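Local coordinates for uncharacterized protein (Vanderwaltozyma polyspora, PDB 5THE) that is the C-terminal lobe of a budding yeast Argonaute, an RNA-bound fragment of a protein that probably uses guide RNA to select RNA targets for cleavage, at residues A[324-335]-A[366-374]; A[394-402]-A[413-423]. All blocks are in the same frame, centred on the assembly; numbering follows the deposited sequence.

Contact 1: A[324-335]-A[366-374]; sequences LKIYQKHNNGKL and VRKFGPQLN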
loop_
_atom_site.group_PDB
_atom_site.type_symbol
_atom_site.label_atom_id
_atom_site.label_comp_id
_atom_site.label_asym_id
_atom_site.label_seq_id
_atom_site.Cartn_x
_atom_site.Cartn_y
_atom_site.Cartn_z
ATOM N N LEU A 324 -3.211 -16.915 -4.468
ATOM C CA LEU A 324 -4.322 -17.768 -4.883
ATOM C C LEU A 324 -5.032 -18.377 -3.683
ATOM O O LEU A 324 -6.266 -18.409 -3.639
ATOM C CB LEU A 324 -3.818 -18.870 -5.810
ATOM C CG LEU A 324 -3.268 -18.444 -7.173
ATOM C CD1 LEU A 324 -2.774 -19.662 -7.938
ATOM C CD2 LEU A 324 -4.339 -17.729 -7.941
ATOM N N LYS A 325 -4.268 -18.870 -2.705
ATOM C CA LYS A 325 -4.865 -19.507 -1.534
ATOM C C LYS A 325 -5.776 -18.548 -0.788
ATOM O O LYS A 325 -6.891 -18.908 -0.397
ATOM C CB LYS A 325 -3.771 -20.016 -0.589
ATOM C CG LYS A 325 -3.132 -21.337 -0.981
ATOM C CD LYS A 325 -1.958 -21.644 -0.034
ATOM C CE LYS A 325 -1.535 -23.090 -0.115
ATOM N NZ LYS A 325 -0.440 -23.418 0.853
ATOM N N ILE A 326 -5.303 -17.329 -0.550
ATOM C CA ILE A 326 -6.097 -16.366 0.195
ATOM C C ILE A 326 -7.319 -15.961 -0.609
ATOM O O ILE A 326 -8.436 -15.889 -0.079
ATOM C CB ILE A 326 -5.241 -15.144 0.579
ATOM C CG1 ILE A 326 -4.052 -15.596 1.434
ATOM C CG2 ILE A 326 -6.100 -14.134 1.333
ATOM C CD1 ILE A 326 -3.034 -14.493 1.725
ATOM N N TYR A 327 -7.131 -15.695 -1.905
ATOM C CA TYR A 327 -8.275 -15.372 -2.747
ATOM C C TYR A 327 -9.328 -16.466 -2.653
ATOM O O TYR A 327 -10.529 -16.192 -2.509
ATOM C CB TYR A 327 -7.831 -15.194 -4.196
ATOM C CG TYR A 327 -8.967 -14.865 -5.146
ATOM C CD1 TYR A 327 -9.843 -15.857 -5.604
ATOM C CD2 TYR A 327 -9.159 -13.565 -5.589
ATOM C CE1 TYR A 327 -10.876 -15.556 -6.481
ATOM C CE2 TYR A 327 -10.196 -13.247 -6.456
ATOM C CZ TYR A 327 -11.043 -14.247 -6.901
ATOM O OH TYR A 327 -12.054 -13.923 -7.766
ATOM N N GLN A 328 -8.883 -17.721 -2.751
ATOM C CA GLN A 328 -9.817 -18.841 -2.783
ATOM C C GLN A 328 -10.636 -18.930 -1.498
ATOM O O GLN A 328 -11.839 -19.232 -1.542
ATOM C CB GLN A 328 -9.048 -20.134 -3.023
ATOM C CG GLN A 328 -9.925 -21.375 -2.949
ATOM C CD GLN A 328 -9.156 -22.609 -3.312
ATOM O OE1 GLN A 328 -8.055 -22.834 -2.808
ATOM N NE2 GLN A 328 -9.696 -23.383 -4.245
ATOM N N LYS A 329 -10.003 -18.674 -0.344
ATOM C CA LYS A 329 -10.723 -18.746 0.929
ATOM C C LYS A 329 -11.849 -17.726 1.000
ATOM O O LYS A 329 -12.865 -17.970 1.658
ATOM C CB LYS A 329 -9.768 -18.532 2.104
ATOM C CG LYS A 329 -8.657 -19.563 2.223
ATOM C CD LYS A 329 -7.883 -19.372 3.530
ATOM C CE LYS A 329 -6.408 -19.758 3.400
ATOM N NZ LYS A 329 -6.197 -21.209 3.139
ATOM N N HIS A 330 -11.709 -16.597 0.314
ATOM C CA HIS A 330 -12.708 -15.539 0.363
ATOM C C HIS A 330 -13.701 -15.586 -0.793
ATOM O O HIS A 330 -14.579 -14.722 -0.865
ATOM C CB HIS A 330 -12.011 -14.167 0.403
ATOM C CG HIS A 330 -11.359 -13.879 1.719
ATOM N ND1 HIS A 330 -10.082 -14.299 2.028
ATOM C CD2 HIS A 330 -11.829 -13.258 2.826
ATOM C CE1 HIS A 330 -9.784 -13.923 3.260
ATOM N NE2 HIS A 330 -10.826 -13.290 3.766
ATOM N N ASN A 331 -13.584 -16.552 -1.698
ATOM C CA ASN A 331 -14.486 -16.644 -2.839
ATOM C C ASN A 331 -15.006 -18.076 -3.005
ATOM O O ASN A 331 -15.089 -18.618 -4.117
ATOM C CB ASN A 331 -13.797 -16.116 -4.097
ATOM C CG ASN A 331 -13.479 -14.622 -3.994
ATOM O OD1 ASN A 331 -14.337 -13.783 -4.280
ATOM N ND2 ASN A 331 -12.259 -14.287 -3.566
ATOM N N ASN A 332 -15.374 -18.699 -1.884
ATOM C CA ASN A 332 -16.044 -20.003 -1.880
ATOM C C ASN A 332 -15.325 -21.028 -2.758
ATOM O O ASN A 332 -15.940 -21.709 -3.579
ATOM C CB ASN A 332 -17.500 -19.864 -2.326
ATOM C CG ASN A 332 -18.292 -18.960 -1.427
ATOM O OD1 ASN A 332 -18.274 -19.107 -0.207
ATOM N ND2 ASN A 332 -18.972 -17.996 -2.020
ATOM N N GLY A 333 -14.010 -21.133 -2.590
ATOM C CA GLY A 333 -13.253 -22.160 -3.282
ATOM C C GLY A 333 -12.889 -21.854 -4.724
ATOM O O GLY A 333 -12.198 -22.667 -5.351
ATOM N N LYS A 334 -13.311 -20.711 -5.264
ATOM C CA LYS A 334 -12.998 -20.330 -6.638
ATOM C C LYS A 334 -11.653 -19.611 -6.724
ATOM O O LYS A 334 -11.312 -18.801 -5.857
ATOM C CB LYS A 334 -14.095 -19.422 -7.204
ATOM C CG LYS A 334 -15.504 -20.035 -7.207
ATOM C CD LYS A 334 -15.638 -21.053 -8.304
ATOM C CE LYS A 334 -17.054 -21.569 -8.417
ATOM N NZ LYS A 334 -17.132 -22.603 -9.486
ATOM N N LEU A 335 -10.892 -19.916 -7.772
ATOM C CA LEU A 335 -9.718 -19.136 -8.131
ATOM C C LEU A 335 -10.141 -17.954 -8.994
ATOM O O LEU A 335 -11.208 -17.983 -9.607
ATOM C CB LEU A 335 -8.731 -19.999 -8.900
ATOM C CG LEU A 335 -8.250 -21.238 -8.149
ATOM C CD1 LEU A 335 -7.327 -22.071 -9.019
ATOM C CD2 LEU A 335 -7.640 -20.808 -6.820
ATOM N N VAL A 366 0.958 -20.181 -11.935
ATOM C CA VAL A 366 -0.442 -20.475 -11.638
ATOM C C VAL A 366 -0.909 -21.679 -12.441
ATOM O O VAL A 366 -1.845 -22.377 -12.030
ATOM C CB VAL A 366 -1.362 -19.258 -11.878
ATOM C CG1 VAL A 366 -0.858 -18.026 -11.114
ATOM C CG2 VAL A 366 -1.520 -18.969 -13.359
ATOM N N ARG A 367 -0.279 -21.955 -13.591
ATOM C CA ARG A 367 -0.594 -23.191 -14.292
ATOM C C ARG A 367 -0.342 -24.400 -13.396
ATOM O O ARG A 367 -1.091 -25.388 -13.449
ATOM C CB ARG A 367 0.219 -23.294 -15.583
ATOM C CG ARG A 367 -0.022 -24.604 -16.340
ATOM C CD ARG A 367 0.771 -24.663 -17.642
ATOM N NE ARG A 367 0.713 -25.983 -18.264
ATOM C CZ ARG A 367 1.653 -26.914 -18.135
ATOM N NH1 ARG A 367 2.730 -26.676 -17.400
ATOM N NH2 ARG A 367 1.519 -28.087 -18.741
ATOM N N LYS A 368 0.681 -24.315 -12.550
ATOM C CA LYS A 368 1.022 -25.380 -11.618
ATOM C C LYS A 368 0.198 -25.296 -10.335
ATOM O O LYS A 368 -0.339 -26.306 -9.878
ATOM C CB LYS A 368 2.514 -25.321 -11.291
ATOM C CG LYS A 368 2.948 -26.380 -10.271
ATOM C CD LYS A 368 4.293 -26.057 -9.637
ATOM C CE LYS A 368 4.653 -27.055 -8.537
ATOM N NZ LYS A 368 4.895 -28.443 -9.044
ATOM N N PHE A 369 0.090 -24.102 -9.740
ATOM C CA PHE A 369 -0.556 -23.964 -8.431
ATOM C C PHE A 369 -2.069 -24.191 -8.504
ATOM O O PHE A 369 -2.652 -24.811 -7.609
ATOM C CB PHE A 369 -0.280 -22.569 -7.852
ATOM C CG PHE A 369 1.158 -22.313 -7.514
ATOM C CD1 PHE A 369 1.960 -23.327 -7.005
ATOM C CD2 PHE A 369 1.711 -21.046 -7.693
ATOM C CE1 PHE A 369 3.294 -23.091 -6.681
ATOM C CE2 PHE A 369 3.045 -20.802 -7.380
ATOM C CZ PHE A 369 3.838 -21.834 -6.871
ATOM N N GLY A 370 -2.730 -23.647 -9.523
ATOM C CA GLY A 370 -4.172 -23.728 -9.648
ATOM C C GLY A 370 -4.743 -25.133 -9.491
ATOM O O GLY A 370 -5.668 -25.370 -8.698
ATOM N N PRO A 371 -4.212 -26.095 -10.251
ATOM C CA PRO A 371 -4.696 -27.479 -10.098
ATOM C C PRO A 371 -4.487 -28.040 -8.710
ATOM O O PRO A 371 -5.299 -28.863 -8.270
ATOM C CB PRO A 371 -3.890 -28.255 -11.146
ATOM C CG PRO A 371 -3.569 -27.218 -12.181
ATOM C CD PRO A 371 -3.282 -25.971 -11.385
ATOM N N GLN A 372 -3.425 -27.623 -8.002
ATOM C CA GLN A 372 -3.249 -28.059 -6.621
ATOM C C GLN A 372 -4.382 -27.560 -5.731
ATOM O O GLN A 372 -4.702 -28.197 -4.725
ATOM C CB GLN A 372 -1.901 -27.578 -6.079
ATOM C CG GLN A 372 -0.689 -28.018 -6.894
ATOM C CD GLN A 372 0.600 -27.357 -6.422
ATOM O OE1 GLN A 372 0.583 -26.496 -5.544
ATOM N NE2 GLN A 372 1.719 -27.757 -7.007
ATOM N N LEU A 373 -5.006 -26.438 -6.089
ATOM C CA LEU A 373 -6.008 -25.811 -5.236
ATOM C C LEU A 373 -7.447 -26.027 -5.693
ATOM O O LEU A 373 -8.351 -25.972 -4.857
ATOM C CB LEU A 373 -5.754 -24.298 -5.145
ATOM C CG LEU A 373 -4.394 -23.816 -4.650
ATOM C CD1 LEU A 373 -4.279 -22.305 -4.832
ATOM C CD2 LEU A 373 -4.224 -24.187 -3.189
ATOM N N ASN A 374 -7.703 -26.241 -6.986
ATOM C CA ASN A 374 -9.071 -26.296 -7.500
ATOM C C ASN A 374 -9.570 -27.727 -7.703
ATOM O O ASN A 374 -10.589 -27.934 -8.381
ATOM C CB ASN A 374 -9.182 -25.499 -8.815
ATOM C CG ASN A 374 -8.310 -26.081 -9.938
ATOM O OD1 ASN A 374 -7.837 -27.209 -9.845
ATOM N ND2 ASN A 374 -8.098 -25.308 -10.990
#

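Contact 2: A[394-402]-A[413-423]; sequences VRFIPIQEN and VQSMGNVMPGT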
loop_
_atom_site.group_PDB
_atom_site.type_symbol
_atom_site.label_atom_id
_atom_site.label_comp_id
_atom_site.label_asym_id
_atom_site.label_seq_id
_atom_site.Cartn_x
_atom_site.Cartn_y
_atom_site.Cartn_z
ATOM N N VAL A 394 8.368 14.886 -15.888
ATOM C CA VAL A 394 7.209 15.558 -16.455
ATOM C C VAL A 394 6.450 16.285 -15.354
ATOM O O VAL A 394 6.201 15.726 -14.279
ATOM C CB VAL A 394 6.306 14.538 -17.158
ATOM C CG1 VAL A 394 5.117 15.224 -17.760
ATOM C CG2 VAL A 394 7.104 13.779 -18.211
ATOM N N ARG A 395 6.075 17.535 -15.620
ATOM C CA ARG A 395 5.184 18.276 -14.740
ATOM C C ARG A 395 4.034 18.832 -15.562
ATOM O O ARG A 395 4.215 19.191 -16.730
ATOM C CB ARG A 395 5.918 19.414 -14.021
ATOM C CG ARG A 395 7.028 18.953 -13.106
ATOM C CD ARG A 395 6.491 18.118 -11.955
ATOM N NE ARG A 395 7.550 17.750 -11.019
ATOM C CZ ARG A 395 8.329 16.674 -11.134
ATOM N NH1 ARG A 395 8.183 15.827 -12.148
ATOM N NH2 ARG A 395 9.255 16.441 -10.219
ATOM N N PHE A 396 2.848 18.871 -14.947
ATOM C CA PHE A 396 1.617 19.373 -15.551
ATOM C C PHE A 396 1.248 20.672 -14.856
ATOM O O PHE A 396 1.109 20.705 -13.629
ATOM C CB PHE A 396 0.474 18.371 -15.391
ATOM C CG PHE A 396 0.688 17.047 -16.093
ATOM C CD1 PHE A 396 1.600 16.930 -17.136
ATOM C CD2 PHE A 396 -0.066 15.927 -15.730
ATOM C CE1 PHE A 396 1.782 15.726 -17.788
ATOM C CE2 PHE A 396 0.093 14.728 -16.385
ATOM C CZ PHE A 396 1.028 14.617 -17.413
ATOM N N ILE A 397 1.075 21.735 -15.629
ATOM C CA ILE A 397 0.735 23.048 -15.099
ATOM C C ILE A 397 -0.638 23.413 -15.642
ATOM O O ILE A 397 -0.862 23.308 -16.849
ATOM C CB ILE A 397 1.766 24.132 -15.467
ATOM C CG1 ILE A 397 3.173 23.721 -15.023
ATOM C CG2 ILE A 397 1.384 25.481 -14.874
ATOM C CD1 ILE A 397 3.253 23.237 -13.587
ATOM N N PRO A 398 -1.574 23.836 -14.803
ATOM C CA PRO A 398 -2.905 24.168 -15.306
ATOM C C PRO A 398 -2.890 25.490 -16.050
ATOM O O PRO A 398 -2.117 26.397 -15.747
ATOM C CB PRO A 398 -3.756 24.243 -14.035
ATOM C CG PRO A 398 -2.801 24.606 -12.971
ATOM C CD PRO A 398 -1.486 23.948 -13.336
ATOM N N ILE A 399 -3.765 25.583 -17.044
ATOM C CA ILE A 399 -3.883 26.774 -17.864
ATOM C C ILE A 399 -5.146 27.568 -17.545
ATOM O O ILE A 399 -5.153 28.793 -17.698
ATOM C CB ILE A 399 -3.851 26.370 -19.353
ATOM C CG1 ILE A 399 -2.476 25.856 -19.744
ATOM C CG2 ILE A 399 -4.230 27.522 -20.266
ATOM C CD1 ILE A 399 -2.464 25.361 -21.187
ATOM N N GLN A 400 -6.210 26.910 -17.111
ATOM C CA GLN A 400 -7.498 27.548 -16.894
ATOM C C GLN A 400 -7.954 27.221 -15.490
ATOM O O GLN A 400 -7.486 26.258 -14.876
ATOM C CB GLN A 400 -8.549 27.051 -17.881
ATOM C CG GLN A 400 -8.090 27.098 -19.293
ATOM C CD GLN A 400 -8.968 26.313 -20.217
ATOM O OE1 GLN A 400 -8.509 25.882 -21.271
ATOM N NE2 GLN A 400 -10.251 26.127 -19.846
ATOM N N GLU A 401 -8.882 28.025 -14.992
ATOM C CA GLU A 401 -9.516 27.689 -13.728
ATOM C C GLU A 401 -10.702 26.757 -13.931
ATOM O O GLU A 401 -10.844 25.781 -13.187
ATOM C CB GLU A 401 -9.939 28.964 -12.994
ATOM C CG GLU A 401 -8.751 29.751 -12.433
ATOM C CD GLU A 401 -9.168 30.994 -11.656
ATOM O OE1 GLU A 401 -10.334 31.416 -11.791
ATOM O OE2 GLU A 401 -8.327 31.551 -10.917
ATOM N N ASN A 402 -11.515 27.015 -14.960
ATOM C CA ASN A 402 -12.676 26.215 -15.318
ATOM C C ASN A 402 -12.558 25.739 -16.755
ATOM O O ASN A 402 -11.872 26.347 -17.579
ATOM C CB ASN A 402 -14.012 26.992 -15.194
ATOM C CG ASN A 402 -14.314 27.420 -13.772
ATOM O OD1 ASN A 402 -14.553 26.588 -12.896
ATOM N ND2 ASN A 402 -14.293 28.732 -13.531
ATOM N N VAL A 413 -11.039 22.870 -13.060
ATOM C CA VAL A 413 -10.092 21.933 -13.637
ATOM C C VAL A 413 -8.706 22.081 -13.026
ATOM O O VAL A 413 -7.739 21.520 -13.542
ATOM C CB VAL A 413 -10.036 22.076 -15.175
ATOM C CG1 VAL A 413 -11.376 21.690 -15.774
ATOM C CG2 VAL A 413 -9.642 23.529 -15.593
ATOM N N GLN A 414 -8.581 22.824 -11.939
ATOM C CA GLN A 414 -7.336 22.832 -11.183
ATOM C C GLN A 414 -7.662 22.914 -9.703
ATOM O O GLN A 414 -8.748 23.347 -9.315
ATOM C CB GLN A 414 -6.422 23.993 -11.587
ATOM C CG GLN A 414 -7.074 25.357 -11.511
ATOM C CD GLN A 414 -6.053 26.480 -11.639
ATOM O OE1 GLN A 414 -5.345 26.786 -10.685
ATOM N NE2 GLN A 414 -5.959 27.077 -12.827
ATOM N N SER A 415 -6.697 22.495 -8.877
ATOM C CA SER A 415 -6.855 22.499 -7.427
ATOM C C SER A 415 -5.498 22.702 -6.773
ATOM O O SER A 415 -4.515 22.042 -7.146
ATOM C CB SER A 415 -7.477 21.191 -6.930
ATOM O OG SER A 415 -7.701 21.257 -5.533
ATOM N N MET A 416 -5.455 23.599 -5.786
ATOM C CA MET A 416 -4.221 23.871 -5.053
ATOM C C MET A 416 -3.074 24.222 -5.995
ATOM O O MET A 416 -1.945 23.769 -5.825
ATOM C CB MET A 416 -3.853 22.687 -4.160
ATOM C CG MET A 416 -4.929 22.367 -3.147
ATOM S SD MET A 416 -4.642 20.770 -2.385
ATOM C CE MET A 416 -3.350 21.154 -1.236
ATOM N N GLY A 417 -3.377 25.019 -7.012
ATOM C CA GLY A 417 -2.365 25.469 -7.940
ATOM C C GLY A 417 -1.870 24.411 -8.889
ATOM O O GLY A 417 -0.907 24.655 -9.619
ATOM N N ASN A 418 -2.496 23.241 -8.903
ATOM C CA ASN A 418 -2.038 22.119 -9.701
ATOM C C ASN A 418 -3.168 21.630 -10.586
ATOM O O ASN A 418 -4.319 22.048 -10.444
ATOM C CB ASN A 418 -1.509 21.000 -8.799
ATOM C CG ASN A 418 -0.097 21.289 -8.314
ATOM O OD1 ASN A 418 0.880 20.860 -8.924
ATOM N ND2 ASN A 418 0.014 22.055 -7.240
ATOM N N VAL A 419 -2.831 20.758 -11.537
ATOM C CA VAL A 419 -3.892 20.233 -12.376
ATOM C C VAL A 419 -4.829 19.420 -11.490
ATOM O O VAL A 419 -4.467 18.962 -10.395
ATOM C CB VAL A 419 -3.364 19.396 -13.558
ATOM C CG1 VAL A 419 -2.592 20.288 -14.527
ATOM C CG2 VAL A 419 -2.457 18.251 -13.067
ATOM N N MET A 420 -6.056 19.278 -11.958
ATOM C CA MET A 420 -7.070 18.561 -11.201
ATOM C C MET A 420 -6.638 17.111 -10.988
ATOM O O MET A 420 -6.072 16.491 -11.890
ATOM C CB MET A 420 -8.406 18.606 -11.954
ATOM C CG MET A 420 -9.636 18.284 -11.093
ATOM S SD MET A 420 -9.964 19.647 -9.949
ATOM C CE MET A 420 -11.344 18.985 -9.037
ATOM N N PRO A 421 -6.876 16.538 -9.809
ATOM C CA PRO A 421 -6.871 15.067 -9.819
ATOM C C PRO A 421 -8.127 14.522 -10.531
ATOM O O PRO A 421 -9.110 15.225 -10.546
ATOM C CB PRO A 421 -6.864 14.706 -8.326
ATOM C CG PRO A 421 -7.255 15.936 -7.589
ATOM C CD PRO A 421 -6.988 17.123 -8.459
ATOM N N GLY A 422 -8.126 13.392 -11.222
ATOM C CA GLY A 422 -7.017 12.803 -11.888
ATOM C C GLY A 422 -7.034 13.168 -13.368
ATOM O O GLY A 422 -7.719 12.601 -14.240
ATOM N N THR A 423 -6.231 14.176 -13.621
ATOM C CA THR A 423 -5.841 14.548 -14.958
ATOM C C THR A 423 -5.118 13.386 -15.627
ATOM O O THR A 423 -4.146 12.851 -15.087
ATOM C CB THR A 423 -4.933 15.776 -14.863
ATOM O OG1 THR A 423 -5.704 16.894 -14.405
ATOM C CG2 THR A 423 -4.281 16.088 -16.206
HETATM O O HOH W 1 0.014 19.986 -11.423
#

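Contact 1: A[324-335]-A[366-374]
Lys325 and Leu373, whose CA atoms are the nearest across the contact at 7.4 Å, belong to two helical ends whose local axes lie 11.0 Å apart and are inclined by 39°. Both helices are part of the Piwi domain, of the RNase H-like clan, and they pack through a knob-into-hole contact. The knob is Leu324, seated among Val366, Phe369, Gly370 and Leu373; its CD1 reaches Phe369 CB at 3.8 Å. Leu335 CD1 rests on the CA of Gly370 at 3.6 Å. Leu373 fills the middle with both methyls: CD1 meets Leu324 CB at 3.6 Å, while CD2 lies across Lys325 CG at 3.8 Å.

A polar link runs beside this apolar patch. With CG opposite the backbone N (chi1 175°) and the chain extended, Gln328 carries its amide to the C-terminal end of the other helix, where NE2 donates to Leu373 O at 3.0 Å. The same nitrogen donates to Gly333 O in the type I' turn from Asn331 to Lys334, so both N-H groups are used and the amide's rotation is fixed. An alanine here would be likely to leave both carbonyls without this shared donor and the turn less firmly joined to the second helix. Both acceptors lie close to the amide plane, yet NE2 stands above each carbonyl plane, 59° out at Leu373 O.

Contact 2: A[394-402]-A[413-423]
Pro398 lies beside Val419, and Asn402 beside Val413, with CA atoms 5.0 Å and 5.3 Å apart respectively, as the chain of 394-402 runs along a beta hairpin of the Piwi domain. The hairpin joins strands 410-415 and 418-419 through a type I' turn from Ser415 to Asn418, and strand 402-404 completes a small antiparallel sheet.

Direct hydrogen bonds hold one end. Val413 N donates to Glu401 O, a backbone bond next to the start of strand 402-404. Next to it, Gln414 NE2 reaches Gln400 O at 2.7 Å in an almost straight bond (176°); the acceptor lies in the amide plane, but the donor stands well above the carbonyl plane. The Gln414 side chain gets there because its CG lies between the backbone N and carbonyl carbon (chi1 54°), with the chain extended beyond it. The Glu401 side chain crosses the same amide, its carboxylate plane turned 88° from it.

A water mediates the other end. It accepts from Val419 N at 3.0 Å and also lies within hydrogen-bonding distance of Phe396 O and Asn418 OD1, the latter also bonded to Gly449 N. Arg395, the residue before Phe396, forms a salt bridge with a phosphate of the bound RNA, so the contact borders the nucleic acid.

Apolar contacts make up the rest of the interface. The Pro398 ring packs its CB against Gln414 CB at 3.6 Å and turns its CG and CD to the backbone around Gly417 and Asn418. Val419 turns both methyls to Phe396 CB, CG1 and CG2 each 3.7 Å from it, and CG2 also lies at the edge of the ring, near its plane.

How the contacts relate
From the N terminus, contact 1 comes first: it closes a loop of 30 residues that carries strand 339-344 and the first part of helix 351-373. The chain then passes through strand 383-389 before contact 2 closes a shorter loop of ten residues, including the turn between strands 402-404 and 410-415. The two are in series, neither enclosing nor crossing the other, with centres about 43 Å apart on opposite sides of the chain's centre. Contact 1 unites two helices about 20 Å from the RNA at the nearest atoms; contact 2 joins a hairpin to strand 397-398, which pairs with strand 16-22, at the nucleic acid itself.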